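Local coordinates for putative efflux transporter (PDB 4L8J), which probably serves as the periplasmic adaptor (membrane-fusion) subunit of an HlyD-type efflux pump, helping to join an inner-membrane transporter to an outer-membrane channel, at residues Leu37-Ser42 against Ala63-Arg68; Ile46-Val51 against Arg142-Tyr147; Leu131-Asp136 against Val157-Thr162. All blocks are in the same frame, centred on the assembly; numbering follows the deposited sequence.

Contact 1 of 3, residues Leu37-Ser42 against Ala63-Arg68; sequences LAFRVS and AAIDPR
Phe39 turns its ring anti to its own carbonyl carbon (chi1 -76°), which carries it to strand 61-65, where the forked side chain of Ile65 receives it. In Ile65 a chi1 of 61° places CG1 between the backbone N and the carbonyl carbon, leading CD1 on to Val41 and Ser42, while CG2 is left for the ring. The two branches thus divide the work. CG2 stands over the middle of one ring face, 3.7 Å from the Phe39 centroid and 12° off the ring normal, a CH-pi contact. Beyond it the end of the ring reaches Ala63: Phe39 CZ lies 3.6 Å from Ala63 CB and 3.5 Å from Ala63 O. Ala64 N sits at the ring edge, near its plane, 3.7 Å from Phe39 CZ. The other branch, Ile65 CD1, packs 3.8 Å from Val41 CG2 and 3.5 Å from Ser42 O. Ile156 adds to the packing round Phe39 and Ala63, and Ile70 of helix 68-95 touches both Val41 and Ile65. Asp66 then caps the turn into that helix, its OD1 taking a weak bond from Arg68 N at 3.3 Å. The contact belongs to the interior of the barrel-sandwich hybrid (lipoyl-like) domain, where the end of one sheet meets the other beside the helical hairpin. Its cohesion is apolar, so the hold between the two segments rests on close fit and exclusion of water rather than on directed polar bonds.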
loop_
_atom_site.group_PDB
_atom_site.type_symbol
_atom_site.label_atom_id
_atom_site.label_comp_id
_atom_site.label_asym_id
_atom_site.label_seq_id
_atom_site.Cartn_x
_atom_site.Cartn_y
_atom_site.Cartn_z
ATOM N N LEU A 37 -28.290 -26.334 -50.194
ATOM C CA LEU A 37 -28.228 -27.779 -50.396
ATOM C C LEU A 37 -28.839 -28.120 -51.709
ATOM O O LEU A 37 -29.880 -27.581 -52.066
ATOM C CB LEU A 37 -28.930 -28.555 -49.275
ATOM C CG LEU A 37 -28.215 -28.666 -47.938
ATOM C CD1 LEU A 37 -28.922 -29.674 -47.056
ATOM C CD2 LEU A 37 -26.756 -29.081 -48.121
ATOM N N ALA A 38 -28.184 -28.996 -52.456
ATOM C CA ALA A 38 -28.706 -29.380 -53.755
ATOM C C ALA A 38 -28.379 -30.819 -54.066
ATOM O O ALA A 38 -27.392 -31.353 -53.539
ATOM C CB ALA A 38 -28.120 -28.473 -54.824
ATOM N N PHE A 39 -29.211 -31.449 -54.912
ATOM C CA PHE A 39 -28.974 -32.815 -55.383
ATOM C C PHE A 39 -27.783 -32.808 -56.367
ATOM O O PHE A 39 -27.517 -31.781 -57.008
ATOM C CB PHE A 39 -30.235 -33.391 -56.072
ATOM C CG PHE A 39 -31.353 -33.826 -55.155
ATOM C CD1 PHE A 39 -31.405 -35.123 -54.660
ATOM C CD2 PHE A 39 -32.380 -32.952 -54.823
ATOM C CE1 PHE A 39 -32.456 -35.534 -53.832
ATOM C CE2 PHE A 39 -33.437 -33.365 -54.000
ATOM C CZ PHE A 39 -33.457 -34.651 -53.500
ATOM N N ARG A 40 -27.059 -33.931 -56.470
ATOM C CA ARG A 40 -25.947 -34.026 -57.415
ATOM C C ARG A 40 -26.456 -34.681 -58.722
ATOM O O ARG A 40 -25.694 -34.850 -59.680
ATOM C CB ARG A 40 -24.759 -34.796 -56.806
ATOM C CG ARG A 40 -24.105 -34.065 -55.619
ATOM C CD ARG A 40 -23.047 -34.915 -54.945
ATOM N NE ARG A 40 -22.636 -34.338 -53.662
ATOM C CZ ARG A 40 -22.016 -35.010 -52.694
ATOM N NH1 ARG A 40 -21.735 -36.300 -52.844
ATOM N NH2 ARG A 40 -21.685 -34.400 -51.562
ATOM N N VAL A 41 -27.752 -35.055 -58.733
ATOM C CA VAL A 41 -28.468 -35.691 -59.850
ATOM C C VAL A 41 -29.729 -34.894 -60.133
ATOM O O VAL A 41 -30.154 -34.118 -59.287
ATOM C CB VAL A 41 -28.786 -37.199 -59.620
ATOM C CG1 VAL A 41 -27.531 -38.048 -59.726
ATOM C CG2 VAL A 41 -29.502 -37.449 -58.296
ATOM N N SER A 42 -30.329 -35.090 -61.309
ATOM C CA SER A 42 -31.576 -34.443 -61.710
ATOM C C SER A 42 -32.724 -35.422 -61.536
ATOM O O SER A 42 -32.537 -36.635 -61.690
ATOM C CB SER A 42 -31.494 -33.966 -63.159
ATOM O OG SER A 42 -30.471 -32.996 -63.330
ATOM N N ALA A 63 -34.406 -34.424 -48.590
ATOM C CA ALA A 63 -35.276 -34.619 -49.744
ATOM C C ALA A 63 -34.849 -35.841 -50.516
ATOM O O ALA A 63 -33.702 -36.256 -50.409
ATOM C CB ALA A 63 -35.249 -33.387 -50.653
ATOM N N ALA A 64 -35.773 -36.431 -51.280
ATOM C CA ALA A 64 -35.448 -37.576 -52.136
ATOM C C ALA A 64 -36.109 -37.414 -53.478
ATOM O O ALA A 64 -37.236 -36.927 -53.546
ATOM C CB ALA A 64 -35.892 -38.887 -51.492
ATOM N N ILE A 65 -35.404 -37.807 -54.555
ATOM C CA ILE A 65 -35.973 -37.796 -55.915
ATOM C C ILE A 65 -36.405 -39.223 -56.241
ATOM O O ILE A 65 -35.910 -40.164 -55.604
ATOM C CB ILE A 65 -35.037 -37.193 -57.013
ATOM C CG1 ILE A 65 -33.729 -37.980 -57.159
ATOM C CG2 ILE A 65 -34.781 -35.695 -56.800
ATOM C CD1 ILE A 65 -33.200 -38.074 -58.587
ATOM N N ASP A 66 -37.349 -39.384 -57.211
ATOM C CA ASP A 66 -37.841 -40.674 -57.695
ATOM C C ASP A 66 -36.635 -41.451 -58.268
ATOM O O ASP A 66 -36.015 -40.976 -59.223
ATOM C CB ASP A 66 -38.938 -40.460 -58.758
ATOM C CG ASP A 66 -39.691 -41.693 -59.225
ATOM O OD1 ASP A 66 -39.320 -42.819 -58.808
ATOM O OD2 ASP A 66 -40.678 -41.532 -59.972
ATOM N N PRO A 67 -36.259 -42.583 -57.623
ATOM C CA PRO A 67 -35.058 -43.313 -58.045
ATOM C C PRO A 67 -35.263 -44.251 -59.230
ATOM O O PRO A 67 -34.307 -44.912 -59.622
ATOM C CB PRO A 67 -34.706 -44.120 -56.792
ATOM C CG PRO A 67 -36.024 -44.417 -56.158
ATOM C CD PRO A 67 -36.889 -43.220 -56.442
ATOM N N ARG A 68 -36.497 -44.326 -59.778
ATOM C CA ARG A 68 -36.899 -45.241 -60.842
ATOM C C ARG A 68 -35.888 -45.365 -61.995
ATOM O O ARG A 68 -35.394 -46.472 -62.209
ATOM C CB ARG A 68 -38.295 -44.887 -61.400
#

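Contact 2 of 3, residues Ile46-Val51 against Arg142-Tyr147; sequences INLPVV and RLVENY
Arg142 reaches out to meet Leu48 coming the other way and ends at the carbonyl of Val50, tying the turn after strand 43-47 to the loop after strand 137-142. Its CB sets out toward residues 46-51, and CG, anti to the backbone N (chi1 -157°), comes 4.2 Å from Leu48 CD2. CD touches the carbonyl first, with Arg142 CD 3.4 Å from Val50 O. A bend at chi3 (102°) then turns the flat end of the chain so that NE and CZ pass beneath Leu48 CD2, which stands over the centre of one guanidinium face. At the tip, Arg142 NH1 donates to Val50 O at 2.6 Å, with the acceptor close to the guanidinium plane and the N-H...O angle at 144°. NH2 is hydrogen-bonded to a glycerol molecule, probably from the crystallisation liquor, which also accepts from Asn146 N. A leucine in place of Arg142 would probably leave the Val50 carbonyl without its charged donor and Leu48 without the flat surface on which its methyl rests. Leu48 CD2 also meets the opposing backbone, 3.4 Å from Val144 O. Farther along, where Ile46 and Asn47 form a classic beta bulge facing Ala64, Asn146 ND2 gives a weak bond to Ile46 O at 3.4 Å. Asn146 OD1 takes another weak bond, from Tyr147 N within its own segment, and Ile46 CG2 lies 4.1 Å from Tyr147 CE1. Arginine therefore plays two parts at this partly buried surface of the barrel-sandwich domain: an edge that satisfies a backbone carbonyl, probably strengthened by its charge, and a face that accepts an aliphatic side chain.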
loop_
_atom_site.group_PDB
_atom_site.type_symbol
_atom_site.label_atom_id
_atom_site.label_comp_id
_atom_site.label_asym_id
_atom_site.label_seq_id
_atom_site.Cartn_x
_atom_site.Cartn_y
_atom_site.Cartn_z
ATOM N N ILE A 46 -39.838 -36.612 -54.585
ATOM C CA ILE A 46 -40.997 -37.432 -54.198
ATOM C C ILE A 46 -41.149 -37.412 -52.670
ATOM O O ILE A 46 -42.121 -37.939 -52.129
ATOM C CB ILE A 46 -40.925 -38.866 -54.737
ATOM C CG1 ILE A 46 -39.600 -39.567 -54.319
ATOM C CG2 ILE A 46 -41.205 -38.885 -56.262
ATOM C CD1 ILE A 46 -39.670 -41.126 -54.254
ATOM N N ASN A 47 -40.146 -36.848 -51.979
ATOM C CA ASN A 47 -40.174 -36.726 -50.529
ATOM C C ASN A 47 -39.427 -35.465 -50.113
ATOM O O ASN A 47 -38.306 -35.237 -50.552
ATOM C CB ASN A 47 -39.600 -37.978 -49.847
ATOM C CG ASN A 47 -39.915 -38.075 -48.370
ATOM O OD1 ASN A 47 -40.646 -37.275 -47.816
ATOM N ND2 ASN A 47 -39.367 -39.056 -47.689
ATOM N N LEU A 48 -40.083 -34.635 -49.301
ATOM C CA LEU A 48 -39.567 -33.403 -48.731
ATOM C C LEU A 48 -39.999 -33.433 -47.245
ATOM O O LEU A 48 -40.971 -32.801 -46.873
ATOM C CB LEU A 48 -40.142 -32.218 -49.524
ATOM C CG LEU A 48 -39.438 -30.863 -49.414
ATOM C CD1 LEU A 48 -37.940 -30.971 -49.671
ATOM C CD2 LEU A 48 -40.025 -29.901 -50.406
ATOM N N PRO A 49 -39.359 -34.281 -46.408
ATOM C CA PRO A 49 -39.892 -34.517 -45.059
ATOM C C PRO A 49 -39.584 -33.446 -44.006
ATOM O O PRO A 49 -40.055 -33.578 -42.877
ATOM C CB PRO A 49 -39.226 -35.841 -44.681
ATOM C CG PRO A 49 -37.868 -35.759 -45.362
ATOM C CD PRO A 49 -38.221 -35.190 -46.697
ATOM N N VAL A 50 -38.777 -32.419 -44.353
ATOM C CA VAL A 50 -38.398 -31.339 -43.428
ATOM C C VAL A 50 -39.214 -30.052 -43.693
ATOM O O VAL A 50 -39.719 -29.842 -44.798
ATOM C CB VAL A 50 -36.871 -31.064 -43.464
ATOM C CG1 VAL A 50 -36.091 -32.261 -42.899
ATOM C CG2 VAL A 50 -36.388 -30.724 -44.883
ATOM N N VAL A 51 -39.347 -29.210 -42.662
ATOM C CA VAL A 51 -40.057 -27.923 -42.710
ATOM C C VAL A 51 -39.103 -26.810 -42.274
ATOM O O VAL A 51 -38.083 -27.085 -41.624
ATOM C CB VAL A 51 -41.361 -27.888 -41.848
ATOM C CG1 VAL A 51 -42.401 -28.874 -42.360
ATOM C CG2 VAL A 51 -41.075 -28.092 -40.354
ATOM N N ARG A 142 -37.053 -23.447 -47.306
ATOM C CA ARG A 142 -37.449 -24.526 -48.190
ATOM C C ARG A 142 -37.685 -23.890 -49.565
ATOM O O ARG A 142 -38.619 -23.090 -49.716
ATOM C CB ARG A 142 -38.702 -25.206 -47.644
ATOM C CG ARG A 142 -38.875 -26.613 -48.131
ATOM C CD ARG A 142 -39.759 -27.340 -47.166
ATOM N NE ARG A 142 -41.108 -27.437 -47.690
ATOM C CZ ARG A 142 -41.919 -28.463 -47.468
ATOM N NH1 ARG A 142 -41.535 -29.466 -46.686
ATOM N NH2 ARG A 142 -43.122 -28.486 -48.008
ATOM N N LEU A 143 -36.808 -24.200 -50.544
ATOM C CA LEU A 143 -36.804 -23.568 -51.871
ATOM C C LEU A 143 -37.630 -24.274 -52.939
ATOM O O LEU A 143 -37.875 -23.692 -54.005
ATOM C CB LEU A 143 -35.354 -23.450 -52.367
ATOM C CG LEU A 143 -34.404 -22.674 -51.458
ATOM C CD1 LEU A 143 -32.973 -22.874 -51.885
ATOM C CD2 LEU A 143 -34.760 -21.188 -51.412
ATOM N N VAL A 144 -38.047 -25.515 -52.682
ATOM C CA VAL A 144 -38.802 -26.311 -53.646
ATOM C C VAL A 144 -40.027 -26.908 -52.974
ATOM O O VAL A 144 -40.175 -26.802 -51.764
ATOM C CB VAL A 144 -37.901 -27.424 -54.280
ATOM C CG1 VAL A 144 -36.918 -26.841 -55.290
ATOM C CG2 VAL A 144 -37.153 -28.208 -53.201
ATOM N N GLU A 145 -40.877 -27.562 -53.764
ATOM C CA GLU A 145 -42.090 -28.252 -53.332
ATOM C C GLU A 145 -41.976 -29.729 -53.637
ATOM O O GLU A 145 -41.212 -30.102 -54.528
ATOM C CB GLU A 145 -43.329 -27.673 -54.056
ATOM C CG GLU A 145 -43.732 -26.285 -53.600
ATOM C CD GLU A 145 -44.910 -26.269 -52.648
ATOM O OE1 GLU A 145 -45.994 -26.771 -53.029
ATOM O OE2 GLU A 145 -44.752 -25.739 -51.523
ATOM N N ASN A 146 -42.774 -30.573 -52.958
ATOM C CA ASN A 146 -42.763 -32.001 -53.253
ATOM C C ASN A 146 -43.408 -32.239 -54.625
ATOM O O ASN A 146 -44.229 -31.435 -55.056
ATOM C CB ASN A 146 -43.443 -32.814 -52.153
ATOM C CG ASN A 146 -43.113 -34.292 -52.199
ATOM O OD1 ASN A 146 -42.264 -34.726 -52.971
ATOM N ND2 ASN A 146 -43.761 -35.103 -51.362
ATOM N N TYR A 147 -42.955 -33.286 -55.340
ATOM C CA TYR A 147 -43.362 -33.700 -56.698
ATOM C C TYR A 147 -42.916 -32.657 -57.765
ATOM O O TYR A 147 -43.315 -32.762 -58.924
ATOM C CB TYR A 147 -44.861 -34.090 -56.810
ATOM C CG TYR A 147 -45.201 -35.328 -56.001
ATOM C CD1 TYR A 147 -44.863 -36.599 -56.458
ATOM C CD2 TYR A 147 -45.784 -35.225 -54.740
ATOM C CE1 TYR A 147 -45.147 -37.744 -55.706
ATOM C CE2 TYR A 147 -46.062 -36.359 -53.971
ATOM C CZ TYR A 147 -45.752 -37.619 -54.463
ATOM O OH TYR A 147 -46.043 -38.740 -53.716
#

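Contact 3 of 3, residues Leu131-Asp136 against Val157-Thr162; sequences LLAPFD and VRLVNT
Phe135 packing on Leu159 and Asn161 makes a partly buried contact in the barrel-sandwich hybrid fold, where the chain crossing from one sheet to the other after strand 130-132 lies against strand 155-161. Residues 133-136 carry the chain from the sheet of strands 130-132 and 61-65 into strand 137-142, which pairs with strand 155-161 in the other sheet. Leu159 stands on strand 155-161 and sends CG anti to its backbone N (chi1 179°), directing CD2 at the crossing chain. Leu159 CD2 comes obliquely to the CE1 side of the Phe135 ring, 3.4 Å from Phe135 CE1. The same methyl meets the proline ring, with Leu159 CD2 3.7 Å from Pro134 CD, while Ala133 CB touches it more loosely. Leu159 also touches Ile139 of strand 137-142; Phe135 touches Val35 and Pro134 touches Leu37, both of strand 34-38. Asn161 brings its amide over one face of the Phe135 ring, the two planes only 18° apart. Its ND2 sits 3.4 Å above the ring plane, displaced toward the rim, and Asn161 CB adds a contact of 3.6 Å to Phe135 CE1. The other end of the amide is engaged elsewhere, OD1 accepting from Arg163 N, which probably helps to fix the rotation of the group with ND2 over the ring. Asp136 likewise turns its carboxylate away from strand 155-161, to a salt bridge with Lys57 and a bond from Lys58 N. Its backbone still reaches across: Thr162 N donates to Asp136 O at 3.4 Å, a long and weak bond, but almost straight at 176°.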
loop_
_atom_site.group_PDB
_atom_site.type_symbol
_atom_site.label_atom_id
_atom_site.label_comp_id
_atom_site.label_asym_id
_atom_site.label_seq_id
_atom_site.Cartn_x
_atom_site.Cartn_y
_atom_site.Cartn_z
ATOM N N LEU A 131 -30.967 -36.716 -50.624
ATOM C CA LEU A 131 -30.159 -35.560 -50.226
ATOM C C LEU A 131 -30.135 -35.507 -48.690
ATOM O O LEU A 131 -31.187 -35.494 -48.070
ATOM C CB LEU A 131 -30.738 -34.283 -50.852
ATOM C CG LEU A 131 -30.124 -32.932 -50.465
ATOM C CD1 LEU A 131 -28.651 -32.846 -50.884
ATOM C CD2 LEU A 131 -30.945 -31.793 -51.087
ATOM N N LEU A 132 -28.952 -35.566 -48.085
ATOM C CA LEU A 132 -28.811 -35.613 -46.624
ATOM C C LEU A 132 -28.196 -34.337 -46.061
ATOM O O LEU A 132 -27.514 -33.617 -46.793
ATOM C CB LEU A 132 -27.940 -36.828 -46.222
ATOM C CG LEU A 132 -28.285 -38.193 -46.866
ATOM C CD1 LEU A 132 -27.282 -39.240 -46.455
ATOM C CD2 LEU A 132 -29.703 -38.670 -46.511
ATOM N N ALA A 133 -28.435 -34.050 -44.765
ATOM C CA ALA A 133 -27.858 -32.879 -44.119
ATOM C C ALA A 133 -26.343 -33.093 -43.947
ATOM O O ALA A 133 -25.935 -34.119 -43.387
ATOM C CB ALA A 133 -28.532 -32.617 -42.776
ATOM N N PRO A 134 -25.491 -32.200 -44.497
ATOM C CA PRO A 134 -24.030 -32.417 -44.395
ATOM C C PRO A 134 -23.486 -32.113 -42.979
ATOM O O PRO A 134 -22.355 -32.512 -42.651
ATOM C CB PRO A 134 -23.467 -31.462 -45.452
ATOM C CG PRO A 134 -24.437 -30.326 -45.472
ATOM C CD PRO A 134 -25.803 -30.945 -45.217
ATOM N N PHE A 135 -24.290 -31.421 -42.144
ATOM C CA PHE A 135 -23.974 -31.082 -40.744
ATOM C C PHE A 135 -25.261 -30.815 -39.948
ATOM O O PHE A 135 -26.321 -30.578 -40.547
ATOM C CB PHE A 135 -23.029 -29.845 -40.653
ATOM C CG PHE A 135 -23.407 -28.677 -41.537
ATOM C CD1 PHE A 135 -24.474 -27.855 -41.212
ATOM C CD2 PHE A 135 -22.727 -28.433 -42.722
ATOM C CE1 PHE A 135 -24.854 -26.816 -42.055
ATOM C CE2 PHE A 135 -23.101 -27.379 -43.557
ATOM C CZ PHE A 135 -24.159 -26.578 -43.214
ATOM N N ASP A 136 -25.157 -30.809 -38.589
ATOM C CA ASP A 136 -26.263 -30.452 -37.692
ATOM C C ASP A 136 -26.642 -29.013 -37.978
ATOM O O ASP A 136 -25.760 -28.150 -38.013
ATOM C CB ASP A 136 -25.847 -30.610 -36.211
ATOM C CG ASP A 136 -25.682 -32.025 -35.695
ATOM O OD1 ASP A 136 -25.615 -32.958 -36.522
ATOM O OD2 ASP A 136 -25.584 -32.197 -34.461
ATOM N N VAL A 157 -32.934 -26.580 -50.141
ATOM C CA VAL A 157 -33.092 -25.885 -48.873
ATOM C C VAL A 157 -31.825 -25.067 -48.581
ATOM O O VAL A 157 -30.754 -25.357 -49.125
ATOM C CB VAL A 157 -33.422 -26.801 -47.642
ATOM C CG1 VAL A 157 -34.754 -27.539 -47.779
ATOM C CG2 VAL A 157 -32.262 -27.736 -47.272
ATOM N N ARG A 158 -31.959 -24.092 -47.667
ATOM C CA ARG A 158 -30.883 -23.276 -47.108
ATOM C C ARG A 158 -30.761 -23.729 -45.677
ATOM O O ARG A 158 -31.723 -23.621 -44.929
ATOM C CB ARG A 158 -31.180 -21.765 -47.241
ATOM C CG ARG A 158 -31.308 -21.333 -48.702
ATOM C CD ARG A 158 -31.830 -19.926 -48.890
ATOM N NE ARG A 158 -31.756 -19.543 -50.302
ATOM C CZ ARG A 158 -31.984 -18.320 -50.765
ATOM N NH1 ARG A 158 -32.296 -17.335 -49.932
ATOM N NH2 ARG A 158 -31.894 -18.069 -52.065
ATOM N N LEU A 159 -29.639 -24.365 -45.343
ATOM C CA LEU A 159 -29.340 -24.929 -44.037
ATOM C C LEU A 159 -28.263 -24.077 -43.318
ATOM O O LEU A 159 -27.176 -23.875 -43.876
ATOM C CB LEU A 159 -28.843 -26.385 -44.232
ATOM C CG LEU A 159 -28.437 -27.177 -42.970
ATOM C CD1 LEU A 159 -29.645 -27.587 -42.153
ATOM C CD2 LEU A 159 -27.623 -28.406 -43.322
ATOM N N VAL A 160 -28.557 -23.593 -42.093
ATOM C CA VAL A 160 -27.574 -22.815 -41.337
ATOM C C VAL A 160 -26.945 -23.738 -40.283
ATOM O O VAL A 160 -27.671 -24.459 -39.583
ATOM C CB VAL A 160 -28.109 -21.469 -40.745
ATOM C CG1 VAL A 160 -28.587 -20.530 -41.853
ATOM C CG2 VAL A 160 -29.216 -21.678 -39.734
ATOM N N ASN A 161 -25.589 -23.770 -40.235
ATOM C CA ASN A 161 -24.818 -24.578 -39.305
ATOM C C ASN A 161 -25.033 -24.059 -37.888
ATOM O O ASN A 161 -24.808 -22.872 -37.636
ATOM C CB ASN A 161 -23.318 -24.550 -39.683
ATOM C CG ASN A 161 -22.495 -25.626 -39.031
ATOM O OD1 ASN A 161 -22.598 -25.888 -37.832
ATOM N ND2 ASN A 161 -21.657 -26.295 -39.811
ATOM N N THR A 162 -25.469 -24.935 -36.969
ATOM C CA THR A 162 -25.779 -24.539 -35.596
ATOM C C THR A 162 -24.849 -25.205 -34.600
ATOM O O THR A 162 -25.118 -25.150 -33.407
ATOM C CB THR A 162 -27.269 -24.834 -35.252
ATOM O OG1 THR A 162 -27.521 -26.244 -35.276
ATOM C CG2 THR A 162 -28.241 -24.100 -36.143
#

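All three contacts lie in the barrel-sandwich domain, and they share its two sheets. Contact 1 is the buried one, its touching side chains mostly aliphatic or aromatic; contacts 2 and 3 are partly buried and mix apolar packing with polar groups, a guanidinium in contact 2 and an amide in contact 3. Strands 61-65 and 43-47 are neighbours, so Ala64 pairs with Ile46 and Asn47 and links contact 1 to contact 2. Contacts 1 and 3 are joined through both sheets, by Ala63 with Leu131 and by Leu37 with Val157. Contacts 2 and 3 meet by packing, Leu143 against Arg158 and Val157, beside the pairing of strands 137-142 and 155-161.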